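Local coordinates for ABC transporter substrate-binding protein (Rhizobium radiobacter, PDB 6TFX), which binds the opine mannopinic acid as the periplasmic solute-binding component of an ABC transporter, probably delivering it for import, at residues 177-185 / 196-204. Residues are numbered along the deposited sequence; the frame is centred on the assembly and turned at random. Where two conformers were deposited one is given.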
loop_
_atom_site.group_PDB
_atom_site.type_symbol
_atom_site.label_atom_id
_atom_site.label_comp_id
_atom_site.label_asym_id
_atom_site.label_seq_id
_atom_site.Cartn_x
_atom_site.Cartn_y
_atom_site.Cartn_z
ATOM N N PRO A 177 11.323 7.361 -19.604
ATOM C CA PRO A 177 11.843 7.458 -18.223
ATOM C C PRO A 177 11.795 8.845 -17.586
ATOM O O PRO A 177 12.203 9.827 -18.199
ATOM C CB PRO A 177 13.280 6.927 -18.344
ATOM C CG PRO A 177 13.228 5.987 -19.484
ATOM C CD PRO A 177 12.254 6.593 -20.467
ATOM N N GLY A 178 11.216 8.901 -16.394
ATOM C CA GLY A 178 11.058 10.142 -15.646
ATOM C C GLY A 178 10.048 11.124 -16.214
ATOM O O GLY A 178 9.891 12.218 -15.673
ATOM N N GLN A 179 9.329 10.752 -17.287
ATOM C CA GLN A 179 8.342 11.656 -17.899
ATOM C C GLN A 179 6.938 11.056 -17.882
ATOM O O GLN A 179 5.994 11.713 -17.420
ATOM C CB GLN A 179 8.729 12.021 -19.347
ATOM C CG GLN A 179 10.068 12.750 -19.462
ATOM C CD GLN A 179 10.280 13.338 -20.838
ATOM O OE1 GLN A 179 9.676 14.354 -21.196
ATOM N NE2 GLN A 179 11.152 12.734 -21.640
ATOM N N SER A 180 6.793 9.827 -18.412
ATOM C CA SER A 180 5.486 9.179 -18.496
ATOM C C SER A 180 5.512 7.710 -18.859
ATOM O O SER A 180 6.515 7.199 -19.348
ATOM C CB SER A 180 4.605 9.899 -19.521
ATOM O OG SER A 180 5.110 9.830 -20.851
ATOM N N VAL A 181 4.369 7.048 -18.652
ATOM C CA VAL A 181 4.107 5.701 -19.121
ATOM C C VAL A 181 2.936 5.839 -20.081
ATOM O O VAL A 181 1.937 6.493 -19.745
ATOM C CB VAL A 181 3.766 4.695 -17.997
ATOM C CG1 VAL A 181 3.534 3.305 -18.569
ATOM C CG2 VAL A 181 4.862 4.663 -16.950
ATOM N N THR A 182 3.054 5.230 -21.272
ATOM C CA THR A 182 1.970 5.224 -22.232
ATOM C C THR A 182 1.356 3.861 -22.177
ATOM O O THR A 182 2.029 2.854 -22.462
ATOM C CB THR A 182 2.450 5.540 -23.674
ATOM O OG1 THR A 182 3.121 6.799 -23.664
ATOM C CG2 THR A 182 1.275 5.595 -24.687
ATOM N N LEU A 183 0.077 3.807 -21.787
ATOM C CA LEU A 183 -0.664 2.549 -21.786
ATOM C C LEU A 183 -1.709 2.587 -22.893
ATOM O O LEU A 183 -2.248 3.656 -23.208
ATOM C CB LEU A 183 -1.351 2.291 -20.441
ATOM C CG LEU A 183 -0.416 2.208 -19.210
ATOM C CD1 LEU A 183 -0.301 3.563 -18.534
ATOM C CD2 LEU A 183 -0.916 1.167 -18.233
ATOM N N THR A 184 -1.973 1.430 -23.514
ATOM C CA THR A 184 -2.987 1.364 -24.551
ATOM C C THR A 184 -3.998 0.289 -24.165
ATOM O O THR A 184 -3.677 -0.631 -23.414
ATOM C CB THR A 184 -2.363 1.091 -25.925
ATOM O OG1 THR A 184 -1.655 -0.141 -25.863
ATOM C CG2 THR A 184 -1.440 2.202 -26.379
ATOM N N ALA A 185 -5.221 0.405 -24.687
ATOM C CA ALA A 185 -6.270 -0.565 -24.383
ATOM C C ALA A 185 -5.873 -1.940 -24.882
ATOM O O ALA A 185 -5.343 -2.067 -25.989
ATOM C CB ALA A 185 -7.568 -0.142 -25.049
ATOM N N LEU A 196 -11.631 3.555 -23.319
ATOM C CA LEU A 196 -10.468 4.426 -23.504
ATOM C C LEU A 196 -9.487 3.691 -24.416
ATOM O O LEU A 196 -9.302 2.484 -24.272
ATOM C CB LEU A 196 -9.765 4.711 -22.161
ATOM C CG LEU A 196 -10.565 5.453 -21.094
ATOM C CD1 LEU A 196 -9.752 5.536 -19.826
ATOM C CD2 LEU A 196 -10.936 6.863 -21.547
ATOM N N SER A 197 -8.843 4.409 -25.320
ATOM C CA SER A 197 -7.858 3.800 -26.211
ATOM C C SER A 197 -6.454 3.942 -25.646
ATOM O O SER A 197 -5.599 3.099 -25.919
ATOM C CB SER A 197 -7.925 4.466 -27.584
ATOM O OG SER A 197 -7.637 5.842 -27.418
ATOM N N LYS A 198 -6.217 4.996 -24.836
ATOM C CA LYS A 198 -4.889 5.282 -24.303
ATOM C C LYS A 198 -4.935 5.989 -22.958
ATOM O O LYS A 198 -5.867 6.748 -22.684
ATOM C CB LYS A 198 -4.140 6.190 -25.319
ATOM C CG LYS A 198 -2.619 6.249 -25.156
ATOM C CD LYS A 198 -1.967 7.115 -26.235
ATOM C CE LYS A 198 -1.477 8.410 -25.657
ATOM N NZ LYS A 198 -0.556 9.118 -26.590
ATOM N N ILE A 199 -3.914 5.736 -22.133
ATOM C CA ILE A 199 -3.683 6.421 -20.868
ATOM C C ILE A 199 -2.273 7.000 -20.954
ATOM O O ILE A 199 -1.323 6.259 -21.228
ATOM C CB ILE A 199 -3.816 5.525 -19.612
ATOM C CG1 ILE A 199 -5.216 4.857 -19.530
ATOM C CG2 ILE A 199 -3.505 6.323 -18.321
ATOM C CD1 ILE A 199 -5.250 3.682 -18.525
ATOM N N SER A 200 -2.145 8.311 -20.731
ATOM C CA SER A 200 -0.840 8.974 -20.648
ATOM C C SER A 200 -0.665 9.233 -19.149
ATOM O O SER A 200 -1.366 10.066 -18.566
ATOM C CB SER A 200 -0.824 10.273 -21.455
ATOM O OG SER A 200 0.438 10.910 -21.296
ATOM N N TYR A 201 0.193 8.431 -18.509
ATOM C CA TYR A 201 0.417 8.442 -17.066
ATOM C C TYR A 201 1.665 9.270 -16.832
ATOM O O TYR A 201 2.780 8.807 -17.073
ATOM C CB TYR A 201 0.575 6.993 -16.614
ATOM C CG TYR A 201 0.649 6.785 -15.119
ATOM C CD1 TYR A 201 1.873 6.779 -14.459
ATOM C CD2 TYR A 201 -0.495 6.499 -14.380
ATOM C CE1 TYR A 201 1.958 6.511 -13.096
ATOM C CE2 TYR A 201 -0.421 6.202 -13.015
ATOM C CZ TYR A 201 0.806 6.235 -12.372
ATOM O OH TYR A 201 0.903 5.955 -11.033
ATOM N N ARG A 202 1.457 10.522 -16.427
ATOM C CA ARG A 202 2.516 11.525 -16.289
ATOM C C ARG A 202 3.112 11.648 -14.897
ATOM O O ARG A 202 2.371 11.829 -13.926
ATOM C CB ARG A 202 2.005 12.893 -16.750
ATOM C CG ARG A 202 1.711 12.958 -18.249
ATOM C CD ARG A 202 1.379 14.370 -18.708
ATOM N NE ARG A 202 2.488 15.306 -18.505
ATOM C CZ ARG A 202 2.357 16.632 -18.482
ATOM N NH1 ARG A 202 1.167 17.193 -18.661
ATOM N NH2 ARG A 202 3.415 17.404 -18.278
ATOM N N PHE A 203 4.459 11.637 -14.827
ATOM C CA PHE A 203 5.210 11.795 -13.580
ATOM C C PHE A 203 5.375 13.279 -13.297
ATOM O O PHE A 203 6.097 13.982 -14.018
ATOM C CB PHE A 203 6.562 11.081 -13.674
ATOM C CG PHE A 203 6.384 9.591 -13.840
ATOM C CD1 PHE A 203 5.764 8.837 -12.852
ATOM C CD2 PHE A 203 6.844 8.940 -14.978
ATOM C CE1 PHE A 203 5.589 7.461 -13.008
ATOM C CE2 PHE A 203 6.680 7.565 -15.129
ATOM C CZ PHE A 203 6.039 6.836 -14.151
ATOM N N LEU A 204 4.581 13.789 -12.354
ATOM C CA LEU A 204 4.599 15.216 -12.024
ATOM C C LEU A 204 4.680 15.348 -10.523
ATOM O O LEU A 204 3.704 15.737 -9.869
ATOM C CB LEU A 204 3.349 15.940 -12.591
ATOM C CG LEU A 204 3.306 16.090 -14.114
ATOM C CD1 LEU A 204 1.898 16.357 -14.596
ATOM C CD2 LEU A 204 4.237 17.225 -14.595
HETATM O O HOH W 1 5.693 14.334 -16.922
HETATM O O HOH W 2 2.428 9.219 -22.504
#
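S197 opens the pairing by accepting the backbone N-H of A185 on its carbonyl O, at 3.0 Å; the donor lies 51° out of the carbonyl plane, off the lone pairs, although the N-H...O angle is still 158°. K198 follows on the face shared with T182 and T184. Its CG is anti to the backbone N (chi1 -162°), which carries the aliphatic chain obliquely across T182, CD lying 3.9 Å from T182 CG2. I199 exchanges two backbone hydrogen bonds with L183, both close to straight, and turns its CB to the other face, 4.1 Å from L183 CB. There L183 and Y201 run side by side, L183 CD1 resting on Y201 CB. S200 returns to the polar face, where one water links its OG to S180 OG and T182 OG1; Q176, in the adjoining strand 170-176, also binds S180 OG. Y201 trades two backbone hydrogen bonds with V181 and sends its ring away from the partner strand towards helix 26-35, where OH meets S27. R202 faces S180 in a non-hydrogen-bonded pair; in the conformer given, its NH1 forms a salt bridge with E218. F203 N closes the pairing on Q179 O, 3.0 Å away, and a water joins that same oxygen to F203 O. The F203 ring slants across V181, with CZ 3.7 Å from V181 CG2. Strand 198-203 thus sits between 180-185 and the parallel strand 5-10: backbone hydrogen bonds fix the register, one face carries hydroxyls, a shared water, K198 and R202, and the other is buried and largely apolar, with L183, Y201 and F203 packed against helix 26-35.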